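Local atomic coordinates of putative lipoprotein GNA1162 (Neisseria meningitidis, PDB entry 4HRV), a protein that is of unconfirmed function but is probably exported and carried on a membrane as a bacterial lipoprotein, with a domain related to the N-terminal domain of TolB. Residues 17-22 and 85-90; 110-115 and 122-127; 69-74 and 89-94. The protein carries 3 engineered substitutions. All blocks are in the same frame, centred on the assembly; numbering follows the deposited sequence.

Contact 1: residues 17-22 and 85-90; sequences LVVPPL and DAVLYI
Val18 and Leu88 hold their side chains alongside one another: with CG1 of Val18 opposite its own main-chain nitrogen, the other branch, CG2, falls beside that nitrogen and touches Leu88 CD2 at 3.8 Å, Leu88 having its CG opposite the nitrogen as well (chi1 178°). Val19 turns differently. Its CG2 sits between the main-chain nitrogen and the carbonyl carbon (chi1 -65° for CG1), and so meets Tyr89 CD2 at 3.6 Å, while CG1 rests on Val87 CG1. Between these two layers of side chains, Val18 and Leu88 on one face and Val19, Val87 and Tyr89 on the other, runs a short parallel ladder. Leu17 N donates to Ala86 O at 2.9 Å, and Leu17 O receives Leu88 N at 2.7 Å along a nearly straight N-H line of 173°. Val19 N to Leu88 O is only a weak bond. The chains part at Val19 and Pro20, and neither proline has an N-H to offer; a water bridges the strands there, donating to Val19 O and Leu88 O and accepting from Ile90 N at 2.7 Å. Pro21 brings the chain back, its CB packing beside Ile90 CB, and Leu22 N lies in the carbonyl plane of Ile90 O at 2.9 Å. Met144 of the second subunit packs on Leu88. The chemistry is that of a buried, largely apolar strand pair in which one bound water links Val19 O, Leu88 O and Ile90 N where the direct ladder is interrupted.

Contact 2: residues 110-115 and 122-127; sequences AKARLV and ELWSGS
The hairpin of strands 104-116 and 122-133 carries a classic beta bulge, in which Leu123 and Trp124 both face Leu114. Leu114 O receives Leu123 N at 2.7 Å, nearly along the C=O axis, and a second, weak bond from Trp124 N at 3.4 Å. Leu114 N in turn donates to Trp124 O, and beyond the bulge the hydrogen-bonded pair Ala112 and Gly126 is closed by Ala112 N to Gly126 O at 2.8 Å and by Gly126 N to Ala112 O at 3.1 Å. With its CG opposite the main-chain nitrogen (chi1 171°), Trp124 sends its indole along the strand, where CZ3 comes within 3.9 Å of Ala112 CB and Gly126 N sits above one face, displaced toward the rim. Nearer the backbone, Trp124 CB touches Leu114 CB at 4.0 Å. Arg113 and Glu122 are on the other face, with their side chains crossing at about a right angle. Glu122 OE2 touches the aliphatic Arg113 CD at 3.8 Å but stays 4.7 Å from Arg113 NE, so any attraction between the opposite charges is probably weak. Strand 86-99 flanks the hairpin, bonding through Tyr89 to Arg113. Toward the second subunit, Trp124 NE1 bonds Glu132 of that chain, while Gly126 and Ser127 pair with one of its strands, so that the sheet runs on across the dimer interface.

Contact 3: residues 69-74 and 89-94; sequences DIHAVR and YITVTE
One water ties the hydroxyl of Tyr89 to the backbone of the 69-74 segment. It accepts a bond from Tyr89 OH at 2.6 Å and donates to two carbonyls, 2.6 Å to Val73 O and 2.8 Å to Ile70 O. The water lies at the edge of the phenol ring and in its plane; the two carbonyls hold it, and through it the tyrosine hydroxyl is positioned, although Tyr89 OH is 4.0 Å from Val73 O and does not bond to it directly. Ile70 O also receives Val73 N, so this one carbonyl serves both the local turn and the water. Closer to the strand, the His71 imidazole meets Tyr89 at CD2. Tyr89 CD2 stands 3.5 Å above one face of the imidazole, displaced toward its rim, and the two planes are inclined at 54°, an oblique pairing. The side chains slide past each other in opposite directions, His71 reaching to the strand and Tyr89 to the helix.

The arrangement is helix-on-sheet packing within an alpha/beta domain: helix 67-72 and the following helix 75-82 belong to the long connection between the parallel strands 15-23 and 86-99, and both lie against Tyr89. The His71 side chain, with CG set opposite its carbonyl carbon (chi1 -76°), reaches from the helix to the start of the 89-94 segment, where CE1 at the ring edge comes to 3.4 Å from Ile90 O, near the ring plane. The imidazole is further oriented by its NE2, which bonds to Pro20 O on the neighbouring strand 15-23.

All three contacts belong to one mixed sheet and its helical cover. Contact 1 joins strand 15-23 to strand 86-99, contact 3 sets helix 67-72 on that same central strand, and contact 2 pairs the next two strands, 104-116 and 122-133. Contacts 1 and 3 both end on strand 86-99, sharing Tyr89 and Ile90, and their centres are about 7 Å apart; contact 2 follows later in the chain, with its centre about 9 Å from that of contact 1 and 11 Å from that of contact 3. Strand 86-99 thus connects helices 67-72 and 75-82 with the hairpin that extends the sheet into the second subunit.

Contact 1: residues 17-22 and 85-90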
ATOM      1  N   LEU B  17       4.286  -5.039 -20.606  1.00 32.70           N
ATOM      2  CA  LEU B  17       5.489  -5.782 -20.259  1.00 33.32           C
ATOM      3  C   LEU B  17       6.043  -5.269 -18.928  1.00 33.13           C
ATOM      4  O   LEU B  17       6.414  -4.098 -18.798  1.00 29.74           O
ATOM      5  CB  LEU B  17       6.552  -5.618 -21.359  1.00 32.75           C
ATOM      6  CG  LEU B  17       7.896  -6.312 -21.121  1.00 35.64           C
ATOM      7  CD1 LEU B  17       7.704  -7.814 -21.076  1.00 37.21           C
ATOM      8  CD2 LEU B  17       8.932  -5.937 -22.198  1.00 32.52           C
ATOM      9  N   VAL B  18       6.074  -6.139 -17.928  1.00 28.69           N
ATOM     10  CA  VAL B  18       6.765  -5.817 -16.694  1.00 26.41           C
ATOM     11  C   VAL B  18       8.151  -6.426 -16.733  1.00 28.70           C
ATOM     12  O   VAL B  18       8.312  -7.650 -16.801  1.00 28.21           O
ATOM     13  CB  VAL B  18       6.000  -6.296 -15.446  1.00 26.43           C
ATOM     14  CG1 VAL B  18       6.635  -5.693 -14.196  1.00 25.82           C
ATOM     15  CG2 VAL B  18       4.522  -5.893 -15.562  1.00 26.59           C
ATOM     16  N   VAL B  19       9.162  -5.565 -16.722  1.00 32.16           N
ATOM     17  CA  VAL B  19      10.532  -6.047 -16.747  1.00 30.88           C
ATOM     18  C   VAL B  19      10.986  -6.303 -15.313  1.00 30.22           C
ATOM     19  O   VAL B  19      10.416  -5.752 -14.375  1.00 30.04           O
ATOM     20  CB  VAL B  19      11.498  -5.061 -17.436  1.00 29.80           C
ATOM     21  CG1 VAL B  19      11.149  -4.907 -18.932  1.00 27.86           C
ATOM     22  CG2 VAL B  19      11.505  -3.740 -16.719  1.00 26.97           C
ATOM     23  N   PRO B  20      11.993  -7.169 -15.140  1.00 33.38           N
ATOM     24  CA  PRO B  20      12.546  -7.428 -13.809  1.00 35.37           C
ATOM     25  C   PRO B  20      12.847  -6.119 -13.102  1.00 35.38           C
ATOM     26  O   PRO B  20      13.530  -5.261 -13.659  1.00 32.70           O
ATOM     27  CB  PRO B  20      13.840  -8.178 -14.112  1.00 38.66           C
ATOM     28  CG  PRO B  20      13.552  -8.908 -15.370  1.00 36.32           C
ATOM     29  CD  PRO B  20      12.607  -8.022 -16.171  1.00 33.84           C
ATOM     30  N   PRO B  21      12.328  -5.951 -11.878  1.00 31.05           N
ATOM     31  CA  PRO B  21      12.536  -4.678 -11.189  1.00 33.67           C
ATOM     32  C   PRO B  21      13.991  -4.432 -10.815  1.00 30.64           C
ATOM     33  O   PRO B  21      14.733  -5.372 -10.540  1.00 35.76           O
ATOM     34  CB  PRO B  21      11.658  -4.814  -9.932  1.00 38.93           C
ATOM     35  CG  PRO B  21      10.580  -5.790 -10.344  1.00 41.19           C
ATOM     36  CD  PRO B  21      11.329  -6.792 -11.195  1.00 37.41           C
ATOM     37  N   LEU B  22      14.389  -3.166 -10.832  1.00 30.15           N
ATOM     38  CA  LEU B  22      15.720  -2.760 -10.420  1.00 35.13           C
ATOM     39  C   LEU B  22      15.780  -2.756  -8.903  1.00 35.76           C
ATOM     40  O   LEU B  22      14.843  -2.313  -8.231  1.00 36.86           O
ATOM     41  CB  LEU B  22      16.012  -1.345 -10.902  1.00 39.45           C
ATOM     42  CG  LEU B  22      16.966  -1.095 -12.058  1.00 48.73           C
ATOM     43  CD1 LEU B  22      17.343   0.380 -12.041  1.00 50.43           C
ATOM     44  CD2 LEU B  22      18.204  -1.999 -11.964  1.00 47.25           C
ATOM     45  N   ASP B  85       2.359  -3.015 -25.826  1.00 39.84           N
ATOM     46  CA  ASP B  85       2.032  -1.594 -25.950  1.00 40.54           C
ATOM     47  C   ASP B  85       2.831  -0.725 -24.972  1.00 33.77           C
ATOM     48  O   ASP B  85       3.210   0.396 -25.294  1.00 34.62           O
ATOM     49  CB  ASP B  85       0.543  -1.351 -25.700  1.00 43.77           C
ATOM     50  CG  ASP B  85      -0.353  -2.095 -26.676  1.00 46.85           C
ATOM     51  OD1 ASP B  85      -0.056  -2.110 -27.885  1.00 45.97           O
ATOM     52  OD2 ASP B  85      -1.372  -2.656 -26.218  1.00 52.10           O
ATOM     53  N   ALA B  86       3.068  -1.229 -23.767  1.00 30.51           N
ATOM     54  CA  ALA B  86       3.746  -0.415 -22.768  1.00 28.62           C
ATOM     55  C   ALA B  86       4.698  -1.236 -21.926  1.00 30.76           C
ATOM     56  O   ALA B  86       4.604  -2.461 -21.881  1.00 31.70           O
ATOM     57  CB  ALA B  86       2.724   0.300 -21.889  1.00 32.43           C
ATOM     58  N   VAL B  87       5.624  -0.555 -21.261  1.00 28.77           N
ATOM     59  CA  VAL B  87       6.574  -1.228 -20.393  1.00 24.84           C
ATOM     60  C   VAL B  87       6.456  -0.638 -19.019  1.00 27.63           C
ATOM     61  O   VAL B  87       6.402   0.585 -18.853  1.00 27.35           O
ATOM     62  CB  VAL B  87       8.037  -1.042 -20.874  1.00 27.36           C
ATOM     63  CG1 VAL B  87       8.990  -1.894 -20.041  1.00 26.01           C
ATOM     64  CG2 VAL B  87       8.151  -1.388 -22.347  1.00 29.41           C
ATOM     65  N   LEU B  88       6.416  -1.515 -18.026  1.00 23.91           N
ATOM     66  CA  LEU B  88       6.355  -1.086 -16.641  1.00 25.70           C
ATOM     67  C   LEU B  88       7.701  -1.277 -15.972  1.00 26.98           C
ATOM     68  O   LEU B  88       8.232  -2.388 -15.923  1.00 28.42           O
ATOM     69  CB  LEU B  88       5.254  -1.856 -15.902  1.00 27.72           C
ATOM     70  CG  LEU B  88       5.097  -1.538 -14.411  1.00 34.19           C
ATOM     71  CD1 LEU B  88       4.565  -0.119 -14.213  1.00 33.20           C
ATOM     72  CD2 LEU B  88       4.171  -2.559 -13.769  1.00 40.23           C
ATOM     73  N   TYR B  89       8.274  -0.173 -15.502  1.00 25.18           N
ATOM     74  CA  TYR B  89       9.561  -0.206 -14.818  1.00 25.09           C
ATOM     75  C   TYR B  89       9.363   0.008 -13.314  1.00 26.28           C
ATOM     76  O   TYR B  89       8.833   1.038 -12.889  1.00 28.23           O
ATOM     77  CB  TYR B  89      10.482   0.896 -15.335  1.00 27.28           C
ATOM     78  CG  TYR B  89      10.846   0.770 -16.802  1.00 30.27           C
ATOM     79  CD1 TYR B  89      10.246   1.575 -17.763  1.00 30.91           C
ATOM     80  CD2 TYR B  89      11.805  -0.160 -17.227  1.00 27.94           C
ATOM     81  CE1 TYR B  89      10.595   1.457 -19.123  1.00 30.62           C
ATOM     82  CE2 TYR B  89      12.143  -0.283 -18.578  1.00 27.18           C
ATOM     83  CZ  TYR B  89      11.547   0.532 -19.509  1.00 30.31           C
ATOM     84  OH  TYR B  89      11.874   0.400 -20.844  1.00 30.84           O
ATOM     85  N   ILE B  90       9.817  -0.947 -12.518  1.00 25.05           N
ATOM     86  CA  ILE B  90       9.748  -0.801 -11.060  1.00 26.45           C
ATOM     87  C   ILE B  90      11.148  -0.744 -10.476  1.00 28.54           C
ATOM     88  O   ILE B  90      12.016  -1.507 -10.880  1.00 33.01           O
ATOM     89  CB  ILE B  90       9.016  -1.980 -10.439  1.00 25.32           C
ATOM     90  CG1 ILE B  90       7.594  -2.071 -11.014  1.00 30.76           C
ATOM     91  CG2 ILE B  90       9.005  -1.866  -8.908  1.00 29.10           C
ATOM     92  CD1 ILE B  90       6.908  -3.371 -10.697  1.00 31.32           C
TER
HETATM   93  O   HOH W   1       9.640  -3.418 -13.584  1.00 30.41           O

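Contact 2: residues 110-115 and 122-127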
ATOM      1  N   ALA B 110       9.263   1.764  -3.114  1.00 28.90           N
ATOM      2  CA  ALA B 110       9.467   1.484  -4.525  1.00 30.34           C
ATOM      3  C   ALA B 110       8.814   2.587  -5.339  1.00 30.45           C
ATOM      4  O   ALA B 110       7.900   3.269  -4.874  1.00 32.08           O
ATOM      5  CB  ALA B 110       8.885   0.132  -4.896  1.00 29.83           C
ATOM      6  N   LYS B 111       9.302   2.767  -6.554  1.00 30.38           N
ATOM      7  CA  LYS B 111       8.752   3.749  -7.447  1.00 32.08           C
ATOM      8  C   LYS B 111       8.595   3.062  -8.796  1.00 33.65           C
ATOM      9  O   LYS B 111       9.266   2.071  -9.076  1.00 31.35           O
ATOM     10  CB  LYS B 111       9.675   4.961  -7.533  1.00 37.12           C
ATOM     11  CG  LYS B 111      11.074   4.651  -8.047  1.00 42.75           C
ATOM     12  CD  LYS B 111      11.963   5.883  -7.941  1.00 48.76           C
ATOM     13  CE  LYS B 111      13.374   5.603  -8.430  1.00 54.82           C
ATOM     14  NZ  LYS B 111      14.252   6.798  -8.285  1.00 59.56           N
ATOM     15  N   ALA B 112       7.668   3.540  -9.609  1.00 33.84           N
ATOM     16  CA  ALA B 112       7.417   2.885 -10.881  1.00 35.56           C
ATOM     17  C   ALA B 112       6.960   3.883 -11.916  1.00 32.91           C
ATOM     18  O   ALA B 112       6.456   4.953 -11.578  1.00 30.83           O
ATOM     19  CB  ALA B 112       6.394   1.777 -10.726  1.00 34.34           C
ATOM     20  N   ARG B 113       7.178   3.545 -13.185  1.00 29.69           N
ATOM     21  CA  ARG B 113       6.655   4.342 -14.267  1.00 31.87           C
ATOM     22  C   ARG B 113       6.216   3.435 -15.405  1.00 29.30           C
ATOM     23  O   ARG B 113       6.853   2.420 -15.681  1.00 28.11           O
ATOM     24  CB  ARG B 113       7.703   5.348 -14.745  1.00 39.80           C
ATOM     25  CG  ARG B 113       8.904   4.730 -15.430  1.00 39.65           C
ATOM     26  CD  ARG B 113       9.968   5.781 -15.725  1.00 47.85           C
ATOM     27  NE  ARG B 113      10.923   5.306 -16.725  1.00 54.25           N
ATOM     28  CZ  ARG B 113      11.922   4.473 -16.448  1.00 54.33           C
ATOM     29  NH1 ARG B 113      12.088   4.035 -15.206  1.00 56.66           N
ATOM     30  NH2 ARG B 113      12.746   4.078 -17.405  1.00 48.98           N
ATOM     31  N   LEU B 114       5.114   3.801 -16.055  1.00 27.77           N
ATOM     32  CA  LEU B 114       4.619   3.058 -17.206  1.00 26.20           C
ATOM     33  C   LEU B 114       4.919   3.860 -18.468  1.00 27.26           C
ATOM     34  O   LEU B 114       4.542   5.017 -18.570  1.00 31.21           O
ATOM     35  CB  LEU B 114       3.110   2.857 -17.110  1.00 28.33           C
ATOM     36  CG  LEU B 114       2.542   1.949 -18.202  1.00 30.03           C
ATOM     37  CD1 LEU B 114       2.996   0.524 -17.941  1.00 29.65           C
ATOM     38  CD2 LEU B 114       1.018   2.016 -18.279  1.00 29.22           C
ATOM     39  N   VAL B 115       5.606   3.259 -19.423  1.00 27.13           N
ATOM     40  CA  VAL B 115       5.924   3.994 -20.641  1.00 29.36           C
ATOM     41  C   VAL B 115       5.409   3.328 -21.909  1.00 31.62           C
ATOM     42  O   VAL B 115       5.421   2.109 -22.048  1.00 31.24           O
ATOM     43  CB  VAL B 115       7.436   4.290 -20.791  1.00 33.46           C
ATOM     44  CG1 VAL B 115       8.014   4.749 -19.489  1.00 28.77           C
ATOM     45  CG2 VAL B 115       8.184   3.082 -21.329  1.00 39.06           C
ATOM     46  N   GLU B 122       6.019   8.655 -21.238  1.00 37.14           N
ATOM     47  CA  GLU B 122       5.559   8.214 -19.935  1.00 34.20           C
ATOM     48  C   GLU B 122       4.034   8.332 -19.839  1.00 37.24           C
ATOM     49  O   GLU B 122       3.464   9.379 -20.129  1.00 42.44           O
ATOM     50  CB  GLU B 122       6.235   9.025 -18.834  1.00 39.45           C
ATOM     51  CG  GLU B 122       5.959   8.499 -17.429  1.00 42.42           C
ATOM     52  CD  GLU B 122       6.744   9.234 -16.360  1.00 48.47           C
ATOM     53  OE1 GLU B 122       6.171  10.137 -15.716  1.00 51.53           O
ATOM     54  OE2 GLU B 122       7.931   8.901 -16.155  1.00 50.86           O
ATOM     55  N   LEU B 123       3.383   7.250 -19.433  1.00 34.13           N
ATOM     56  CA  LEU B 123       1.929   7.211 -19.356  1.00 37.36           C
ATOM     57  C   LEU B 123       1.424   7.335 -17.919  1.00 38.43           C
ATOM     58  O   LEU B 123       0.292   7.784 -17.678  1.00 39.84           O
ATOM     59  CB  LEU B 123       1.416   5.912 -19.968  1.00 36.93           C
ATOM     60  CG  LEU B 123       1.888   5.669 -21.403  1.00 34.80           C
ATOM     61  CD1 LEU B 123       1.627   4.235 -21.810  1.00 35.14           C
ATOM     62  CD2 LEU B 123       1.229   6.647 -22.357  1.00 39.09           C
ATOM     63  N   TRP B 124       2.266   6.939 -16.967  1.00 36.19           N
ATOM     64  CA  TRP B 124       1.884   6.940 -15.558  1.00 36.02           C
ATOM     65  C   TRP B 124       3.130   6.833 -14.697  1.00 35.91           C
ATOM     66  O   TRP B 124       4.120   6.246 -15.118  1.00 33.65           O
ATOM     67  CB  TRP B 124       0.977   5.747 -15.267  1.00 31.66           C
ATOM     68  CG  TRP B 124       0.697   5.539 -13.806  1.00 33.38           C
ATOM     69  CD1 TRP B 124      -0.292   6.129 -13.078  1.00 38.17           C
ATOM     70  CD2 TRP B 124       1.408   4.686 -12.900  1.00 32.84           C
ATOM     71  NE1 TRP B 124      -0.246   5.698 -11.773  1.00 39.19           N
ATOM     72  CE2 TRP B 124       0.785   4.808 -11.635  1.00 36.89           C
ATOM     73  CE3 TRP B 124       2.496   3.818 -13.036  1.00 30.61           C
ATOM     74  CZ2 TRP B 124       1.223   4.106 -10.509  1.00 36.43           C
ATOM     75  CZ3 TRP B 124       2.937   3.119 -11.911  1.00 35.65           C
ATOM     76  CH2 TRP B 124       2.296   3.268 -10.665  1.00 36.56           C
ATOM     77  N   SER B 125       3.086   7.405 -13.497  1.00 31.69           N
ATOM     78  CA  SER B 125       4.140   7.165 -12.510  1.00 34.11           C
ATOM     79  C   SER B 125       3.642   7.309 -11.069  1.00 37.05           C
ATOM     80  O   SER B 125       2.769   8.123 -10.777  1.00 35.73           O
ATOM     81  CB  SER B 125       5.366   8.050 -12.749  1.00 35.89           C
ATOM     82  OG  SER B 125       5.120   9.390 -12.384  1.00 38.46           O
ATOM     83  N   GLY B 126       4.214   6.504 -10.183  1.00 33.28           N
ATOM     84  CA  GLY B 126       3.843   6.519  -8.782  1.00 35.51           C
ATOM     85  C   GLY B 126       4.955   5.967  -7.922  1.00 33.89           C
ATOM     86  O   GLY B 126       5.959   5.443  -8.435  1.00 32.01           O
ATOM     87  N   SER B 127       4.785   6.090  -6.608  1.00 35.75           N
ATOM     88  CA  SER B 127       5.721   5.512  -5.664  1.00 31.51           C
ATOM     89  C   SER B 127       5.018   5.215  -4.353  1.00 33.65           C
ATOM     90  O   SER B 127       3.951   5.767  -4.061  1.00 30.93           O
ATOM     91  CB  SER B 127       6.935   6.422  -5.447  1.00 36.74           C
ATOM     92  OG  SER B 127       6.548   7.729  -5.074  1.00 43.53           O
TER

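Contact 3: residues 69-74 and 89-94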
ATOM      1  N   ASP B  69      20.748  -3.982 -16.933  1.00 37.16           N
ATOM      2  CA  ASP B  69      20.891  -4.070 -18.380  1.00 34.89           C
ATOM      3  C   ASP B  69      19.506  -3.878 -19.004  1.00 38.37           C
ATOM      4  O   ASP B  69      19.336  -3.125 -19.967  1.00 35.94           O
ATOM      5  CB  ASP B  69      21.457  -5.428 -18.807  1.00 40.61           C
ATOM      6  CG  ASP B  69      22.947  -5.566 -18.528  1.00 47.53           C
ATOM      7  OD1 ASP B  69      23.668  -4.546 -18.576  1.00 44.13           O
ATOM      8  OD2 ASP B  69      23.387  -6.703 -18.257  1.00 51.01           O
ATOM      9  N   ILE B  70      18.514  -4.563 -18.446  1.00 36.25           N
ATOM     10  CA  ILE B  70      17.178  -4.574 -19.055  1.00 32.61           C
ATOM     11  C   ILE B  70      16.523  -3.192 -19.047  1.00 29.79           C
ATOM     12  O   ILE B  70      16.009  -2.735 -20.075  1.00 35.73           O
ATOM     13  CB  ILE B  70      16.285  -5.665 -18.442  1.00 30.53           C
ATOM     14  CG1 ILE B  70      16.861  -7.042 -18.795  1.00 35.11           C
ATOM     15  CG2 ILE B  70      14.843  -5.540 -18.947  1.00 26.15           C
ATOM     16  CD1 ILE B  70      16.326  -8.185 -17.976  1.00 35.26           C
ATOM     17  N   HIS B  71      16.585  -2.516 -17.907  1.00 30.01           N
ATOM     18  CA  HIS B  71      16.026  -1.177 -17.768  1.00 32.20           C
ATOM     19  C   HIS B  71      16.708  -0.154 -18.663  1.00 38.02           C
ATOM     20  O   HIS B  71      16.206   0.960 -18.828  1.00 36.50           O
ATOM     21  CB  HIS B  71      16.119  -0.705 -16.323  1.00 34.20           C
ATOM     22  CG  HIS B  71      15.115  -1.334 -15.416  1.00 32.49           C
ATOM     23  ND1 HIS B  71      14.245  -0.590 -14.649  1.00 31.74           N
ATOM     24  CD2 HIS B  71      14.842  -2.632 -15.143  1.00 35.60           C
ATOM     25  CE1 HIS B  71      13.485  -1.400 -13.933  1.00 30.74           C
ATOM     26  NE2 HIS B  71      13.823  -2.645 -14.219  1.00 30.88           N
ATOM     27  N   ALA B  72      17.861  -0.532 -19.212  1.00 42.28           N
ATOM     28  CA  ALA B  72      18.629   0.335 -20.099  1.00 44.49           C
ATOM     29  C   ALA B  72      18.256   0.171 -21.576  1.00 44.37           C
ATOM     30  O   ALA B  72      18.564   1.033 -22.404  1.00 45.18           O
ATOM     31  CB  ALA B  72      20.122   0.080 -19.902  1.00 47.51           C
ATOM     32  N   VAL B  73      17.621  -0.946 -21.913  1.00 40.41           N
ATOM     33  CA  VAL B  73      17.239  -1.221 -23.290  1.00 41.91           C
ATOM     34  C   VAL B  73      16.201  -0.207 -23.739  1.00 42.12           C
ATOM     35  O   VAL B  73      15.298   0.119 -22.981  1.00 35.70           O
ATOM     36  CB  VAL B  73      16.612  -2.619 -23.412  1.00 43.69           C
ATOM     37  CG1 VAL B  73      16.045  -2.841 -24.816  1.00 44.88           C
ATOM     38  CG2 VAL B  73      17.641  -3.687 -23.074  1.00 47.30           C
ATOM     39  N   ARG B  74      16.314   0.300 -24.963  1.00 40.36           N
ATOM     40  CA  ARG B  74      15.278   1.206 -25.457  1.00 40.37           C
ATOM     41  C   ARG B  74      13.932   0.486 -25.542  1.00 34.29           C
ATOM     42  O   ARG B  74      13.854  -0.655 -25.997  1.00 34.28           O
ATOM     43  CB  ARG B  74      15.667   1.818 -26.815  1.00 44.19           C
ATOM     44  CG  ARG B  74      16.767   2.864 -26.692  1.00 50.42           C
ATOM     45  CD  ARG B  74      16.789   3.831 -27.861  1.00 58.51           C
ATOM     46  NE  ARG B  74      16.882   3.146 -29.145  1.00 60.82           N
ATOM     47  CZ  ARG B  74      15.871   3.037 -30.001  1.00 64.55           C
ATOM     48  NH1 ARG B  74      14.698   3.579 -29.705  1.00 65.08           N
ATOM     49  NH2 ARG B  74      16.031   2.398 -31.155  1.00 66.87           N
ATOM     50  N   TYR B  89       8.274  -0.173 -15.502  1.00 25.18           N
ATOM     51  CA  TYR B  89       9.561  -0.206 -14.818  1.00 25.09           C
ATOM     52  C   TYR B  89       9.363   0.008 -13.314  1.00 26.28           C
ATOM     53  O   TYR B  89       8.833   1.038 -12.889  1.00 28.23           O
ATOM     54  CB  TYR B  89      10.482   0.896 -15.335  1.00 27.28           C
ATOM     55  CG  TYR B  89      10.846   0.770 -16.802  1.00 30.27           C
ATOM     56  CD1 TYR B  89      10.246   1.575 -17.763  1.00 30.91           C
ATOM     57  CD2 TYR B  89      11.805  -0.160 -17.227  1.00 27.94           C
ATOM     58  CE1 TYR B  89      10.595   1.457 -19.123  1.00 30.62           C
ATOM     59  CE2 TYR B  89      12.143  -0.283 -18.578  1.00 27.18           C
ATOM     60  CZ  TYR B  89      11.547   0.532 -19.509  1.00 30.31           C
ATOM     61  OH  TYR B  89      11.874   0.400 -20.844  1.00 30.84           O
ATOM     62  N   ILE B  90       9.817  -0.947 -12.518  1.00 25.05           N
ATOM     63  CA  ILE B  90       9.748  -0.801 -11.060  1.00 26.45           C
ATOM     64  C   ILE B  90      11.148  -0.744 -10.476  1.00 28.54           C
ATOM     65  O   ILE B  90      12.016  -1.507 -10.880  1.00 33.01           O
ATOM     66  CB  ILE B  90       9.016  -1.980 -10.439  1.00 25.32           C
ATOM     67  CG1 ILE B  90       7.594  -2.071 -11.014  1.00 30.76           C
ATOM     68  CG2 ILE B  90       9.005  -1.866  -8.908  1.00 29.10           C
ATOM     69  CD1 ILE B  90       6.908  -3.371 -10.697  1.00 31.32           C
ATOM     70  N   THR B  91      11.356   0.164  -9.529  1.00 24.10           N
ATOM     71  CA  THR B  91      12.603   0.260  -8.786  1.00 26.53           C
ATOM     72  C   THR B  91      12.339   0.248  -7.271  1.00 30.31           C
ATOM     73  O   THR B  91      11.560   1.052  -6.760  1.00 31.01           O
ATOM     74  CB  THR B  91      13.373   1.542  -9.158  1.00 32.66           C
ATOM     75  OG1 THR B  91      13.673   1.518 -10.552  1.00 35.56           O
ATOM     76  CG2 THR B  91      14.674   1.657  -8.366  1.00 36.95           C
ATOM     77  N   VAL B  92      12.970  -0.691  -6.577  1.00 31.97           N
ATOM     78  CA  VAL B  92      12.948  -0.715  -5.120  1.00 34.15           C
ATOM     79  C   VAL B  92      14.079   0.173  -4.609  1.00 36.26           C
ATOM     80  O   VAL B  92      15.258  -0.094  -4.875  1.00 37.80           O
ATOM     81  CB  VAL B  92      13.131  -2.140  -4.573  1.00 34.83           C
ATOM     82  CG1 VAL B  92      13.327  -2.110  -3.034  1.00 33.74           C
ATOM     83  CG2 VAL B  92      11.940  -3.000  -4.947  1.00 33.84           C
ATOM     84  N   THR B  93      13.717   1.234  -3.894  1.00 31.36           N
ATOM     85  CA  THR B  93      14.687   2.221  -3.436  1.00 38.30           C
ATOM     86  C   THR B  93      15.045   2.021  -1.969  1.00 42.32           C
ATOM     87  O   THR B  93      16.090   2.481  -1.503  1.00 45.90           O
ATOM     88  CB  THR B  93      14.150   3.647  -3.641  1.00 42.99           C
ATOM     89  OG1 THR B  93      12.940   3.820  -2.883  1.00 46.97           O
ATOM     90  CG2 THR B  93      13.858   3.881  -5.106  1.00 40.36           C
ATOM     91  N   GLU B  94      14.174   1.334  -1.238  1.00 40.75           N
ATOM     92  CA  GLU B  94      14.478   0.996   0.144  1.00 41.92           C
ATOM     93  C   GLU B  94      13.979  -0.401   0.517  1.00 39.40           C
ATOM     94  O   GLU B  94      12.912  -0.826   0.098  1.00 36.93           O
ATOM     95  CB  GLU B  94      13.895   2.049   1.090  1.00 43.63           C
ATOM     96  CG  GLU B  94      14.403   1.929   2.503  1.00 53.94           C
ATOM     97  CD  GLU B  94      14.149   3.179   3.324  1.00 62.04           C
ATOM     98  OE1 GLU B  94      14.974   3.483   4.216  1.00 64.51           O
ATOM     99  OE2 GLU B  94      13.125   3.855   3.071  1.00 64.79           O
TER
HETATM  100  O   HOH W   2      14.055  -1.028 -21.072  1.00 31.77           O